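Local structure of VP5 (Halorubrum pleomorphic virus 6, 6QGL) at residues A[118-123]-A[205-210]. The protein probably mediates fusion of the viral envelope with the membrane of its haloarchaeal host, as the envelope protein of a pleomorphic virus. Sequence-based numbering, arbitrary orientation.
Sequences NFYKSW and NPKEVV
Pro206 sets its CD and CG over one face of the indole of Trp123 where the turn of a beta hairpin, joining strands 201-204 and 209-213 of a four-stranded antiparallel sheet, meets the middle of the long helix 97-140. The evidence for a CH-pi contact is direct: Pro206 CD lies 3.5 Å from the centroid of the five-membered ring of Trp123 and 3° off its normal. With CG anti to the backbone N (chi1 163°), Trp123 swings its indole out to the turn, and its NE1 is satisfied by the carbonyl of Leu184. The six-membered ring reaches the turn backbone, CZ2 of Trp123 being 3.7 Å from CA of Asn205. At the next corner of the proline ring, CB of Pro206 lies 3.7 Å from CE2 of Phe119, at an oblique approach. Trp232 of helix 229-257 meets the Trp123 ring edge-to-face and the Phe119 ring at an intermediate tilt, and this tightly packed part is buried.

The Lys207 side is looser. Across the contact, NZ of this partly exposed lysine gives a weak hydrogen bond to Tyr120 OH (3.2 Å), whose stronger partner is Glu236. Within the turn, ND2 of Asn205 is hydrogen-bonded to Thr185 OG1. The same side chain forms an Asx motif, its OD1 accepting from Glu208 N at 2.9 Å, with an N-H...O angle of 157°.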
ATOM      1  N   ASN A 118       0.736  -5.633 -13.657  1.00 51.23           N
ATOM      2  CA  ASN A 118       0.017  -4.967 -12.563  1.00 50.80           C
ATOM      3  C   ASN A 118       0.678  -3.654 -12.170  1.00 53.41           C
ATOM      4  O   ASN A 118      -0.013  -2.648 -12.006  1.00 53.02           O
ATOM      5  CB  ASN A 118      -0.095  -5.875 -11.342  1.00 50.82           C
ATOM      6  CG  ASN A 118      -0.988  -7.069 -11.527  1.00 72.44           C
ATOM      7  OD1 ASN A 118      -1.788  -7.169 -12.469  1.00 66.67           O
ATOM      8  ND2 ASN A 118      -0.851  -8.011 -10.624  1.00 65.22           N
ATOM      9  N   PHE A 119       2.016  -3.669 -12.045  1.00 49.28           N
ATOM     10  CA  PHE A 119       2.827  -2.514 -11.691  1.00 48.56           C
ATOM     11  C   PHE A 119       2.717  -1.408 -12.751  1.00 52.67           C
ATOM     12  O   PHE A 119       2.400  -0.270 -12.397  1.00 52.10           O
ATOM     13  CB  PHE A 119       4.288  -2.942 -11.451  1.00 50.02           C
ATOM     14  CG  PHE A 119       5.236  -1.824 -11.102  1.00 51.28           C
ATOM     15  CD1 PHE A 119       5.174  -1.197  -9.863  1.00 54.44           C
ATOM     16  CD2 PHE A 119       6.211  -1.413 -12.004  1.00 53.40           C
ATOM     17  CE1 PHE A 119       6.047  -0.155  -9.545  1.00 55.39           C
ATOM     18  CE2 PHE A 119       7.095  -0.382 -11.679  1.00 56.24           C
ATOM     19  CZ  PHE A 119       7.009   0.236 -10.450  1.00 54.47           C
ATOM     20  N   TYR A 120       2.929  -1.746 -14.043  1.00 49.51           N
ATOM     21  CA  TYR A 120       2.833  -0.771 -15.138  1.00 49.29           C
ATOM     22  C   TYR A 120       1.407  -0.293 -15.379  1.00 52.83           C
ATOM     23  O   TYR A 120       1.223   0.856 -15.784  1.00 52.82           O
ATOM     24  CB  TYR A 120       3.456  -1.298 -16.440  1.00 50.95           C
ATOM     25  CG  TYR A 120       4.898  -1.741 -16.329  1.00 52.75           C
ATOM     26  CD1 TYR A 120       5.823  -1.003 -15.598  1.00 54.40           C
ATOM     27  CD2 TYR A 120       5.349  -2.868 -17.008  1.00 54.11           C
ATOM     28  CE1 TYR A 120       7.150  -1.410 -15.493  1.00 55.24           C
ATOM     29  CE2 TYR A 120       6.674  -3.281 -16.917  1.00 55.11           C
ATOM     30  CZ  TYR A 120       7.571  -2.547 -16.161  1.00 62.95           C
ATOM     31  OH  TYR A 120       8.875  -2.954 -16.069  1.00 65.90           O
ATOM     32  N   LYS A 121       0.401  -1.155 -15.112  1.00 48.99           N
ATOM     33  CA  LYS A 121      -1.016  -0.807 -15.247  1.00 48.92           C
ATOM     34  C   LYS A 121      -1.383   0.325 -14.289  1.00 52.41           C
ATOM     35  O   LYS A 121      -2.086   1.247 -14.703  1.00 52.39           O
ATOM     36  CB  LYS A 121      -1.923  -2.027 -15.013  1.00 51.62           C
ATOM     37  CG  LYS A 121      -2.493  -2.622 -16.298  1.00 57.05           C
ATOM     38  CD  LYS A 121      -2.999  -4.054 -16.128  1.00 64.97           C
ATOM     39  CE  LYS A 121      -4.337  -4.200 -15.438  1.00 77.58           C
ATOM     40  NZ  LYS A 121      -4.583  -5.609 -15.029  1.00 88.39           N
ATOM     41  N   SER A 122      -0.883   0.276 -13.029  1.00 48.70           N
ATOM     42  CA  SER A 122      -1.152   1.309 -12.021  1.00 48.60           C
ATOM     43  C   SER A 122      -0.465   2.638 -12.351  1.00 52.00           C
ATOM     44  O   SER A 122      -1.026   3.692 -12.043  1.00 52.13           O
ATOM     45  CB  SER A 122      -0.812   0.826 -10.612  1.00 52.96           C
ATOM     46  OG  SER A 122       0.572   0.910 -10.322  1.00 63.54           O
ATOM     47  N   TRP A 123       0.723   2.591 -13.005  1.00 47.55           N
ATOM     48  CA  TRP A 123       1.438   3.790 -13.456  1.00 46.97           C
ATOM     49  C   TRP A 123       0.610   4.438 -14.561  1.00 51.73           C
ATOM     50  O   TRP A 123       0.337   5.634 -14.496  1.00 51.34           O
ATOM     51  CB  TRP A 123       2.854   3.453 -13.974  1.00 45.34           C
ATOM     52  CG  TRP A 123       3.464   4.543 -14.813  1.00 46.17           C
ATOM     53  CD1 TRP A 123       3.495   4.608 -16.177  1.00 49.32           C
ATOM     54  CD2 TRP A 123       4.053   5.761 -14.339  1.00 45.97           C
ATOM     55  NE1 TRP A 123       4.086   5.782 -16.581  1.00 48.77           N
ATOM     56  CE2 TRP A 123       4.462   6.497 -15.475  1.00 50.03           C
ATOM     57  CE3 TRP A 123       4.308   6.287 -13.061  1.00 47.28           C
ATOM     58  CZ2 TRP A 123       5.092   7.742 -15.373  1.00 49.53           C
ATOM     59  CZ3 TRP A 123       4.939   7.516 -12.963  1.00 48.93           C
ATOM     60  CH2 TRP A 123       5.312   8.235 -14.107  1.00 49.76           C
ATOM     61  N   ASN A 205       9.087   7.508 -17.072  1.00 50.02           N
ATOM     62  CA  ASN A 205       8.229   6.366 -16.751  1.00 49.11           C
ATOM     63  C   ASN A 205       8.907   5.595 -15.596  1.00 53.65           C
ATOM     64  O   ASN A 205      10.009   5.999 -15.213  1.00 53.84           O
ATOM     65  CB  ASN A 205       8.002   5.478 -17.998  1.00 49.05           C
ATOM     66  CG  ASN A 205       9.241   4.980 -18.705  1.00 65.86           C
ATOM     67  OD1 ASN A 205      10.242   4.597 -18.096  1.00 56.88           O
ATOM     68  ND2 ASN A 205       9.189   4.945 -20.024  1.00 58.02           N
ATOM     69  N   PRO A 206       8.341   4.497 -15.024  1.00 50.42           N
ATOM     70  CA  PRO A 206       9.052   3.802 -13.935  1.00 50.47           C
ATOM     71  C   PRO A 206      10.430   3.238 -14.315  1.00 54.94           C
ATOM     72  O   PRO A 206      11.254   3.038 -13.427  1.00 55.11           O
ATOM     73  CB  PRO A 206       8.084   2.682 -13.537  1.00 51.73           C
ATOM     74  CG  PRO A 206       6.757   3.133 -14.001  1.00 55.93           C
ATOM     75  CD  PRO A 206       7.037   3.852 -15.285  1.00 51.71           C
ATOM     76  N   LYS A 207      10.689   2.998 -15.619  1.00 51.44           N
ATOM     77  CA  LYS A 207      11.951   2.423 -16.108  1.00 51.56           C
ATOM     78  C   LYS A 207      13.110   3.417 -16.224  1.00 56.49           C
ATOM     79  O   LYS A 207      14.226   3.087 -15.819  1.00 56.60           O
ATOM     80  CB  LYS A 207      11.752   1.700 -17.453  1.00 53.75           C
ATOM     81  CG  LYS A 207      10.982   0.387 -17.372  1.00 61.85           C
ATOM     82  CD  LYS A 207      10.920  -0.283 -18.745  1.00 70.75           C
ATOM     83  CE  LYS A 207      10.358  -1.681 -18.721  1.00 81.40           C
ATOM     84  NZ  LYS A 207      11.301  -2.649 -18.104  1.00 91.56           N
ATOM     85  N   GLU A 208      12.868   4.608 -16.812  1.00 53.68           N
ATOM     86  CA  GLU A 208      13.917   5.610 -17.050  1.00 54.79           C
ATOM     87  C   GLU A 208      13.399   7.042 -17.182  1.00 58.43           C
ATOM     88  O   GLU A 208      12.206   7.253 -17.401  1.00 57.32           O
ATOM     89  CB  GLU A 208      14.712   5.250 -18.331  1.00 57.17           C
ATOM     90  CG  GLU A 208      13.862   5.213 -19.597  1.00 67.46           C
ATOM     91  CD  GLU A 208      14.578   5.444 -20.913  1.00 91.01           C
ATOM     92  OE1 GLU A 208      15.557   6.226 -20.941  1.00 84.71           O
ATOM     93  OE2 GLU A 208      14.136   4.859 -21.927  1.00 87.55           O
ATOM     94  N   VAL A 209      14.327   8.018 -17.099  1.00 55.88           N
ATOM     95  CA  VAL A 209      14.086   9.445 -17.322  1.00 56.06           C
ATOM     96  C   VAL A 209      14.682   9.719 -18.707  1.00 61.40           C
ATOM     97  O   VAL A 209      15.904   9.648 -18.876  1.00 62.78           O
ATOM     98  CB  VAL A 209      14.715  10.359 -16.229  1.00 60.56           C
ATOM     99  CG1 VAL A 209      14.535  11.834 -16.566  1.00 61.12           C
ATOM    100  CG2 VAL A 209      14.129  10.067 -14.859  1.00 59.37           C
ATOM    101  N   VAL A 210      13.818   9.972 -19.703  1.00 57.47           N
ATOM    102  CA  VAL A 210      14.223  10.248 -21.084  1.00 58.77           C
ATOM    103  C   VAL A 210      14.926  11.615 -21.166  1.00 65.30           C
ATOM    104  O   VAL A 210      16.101  11.668 -21.532  1.00 66.49           O
ATOM    105  CB  VAL A 210      13.045  10.097 -22.092  1.00 61.99           C
ATOM    106  CG1 VAL A 210      13.497  10.371 -23.526  1.00 63.37           C
ATOM    107  CG2 VAL A 210      12.401   8.715 -21.989  1.00 60.39           C
TER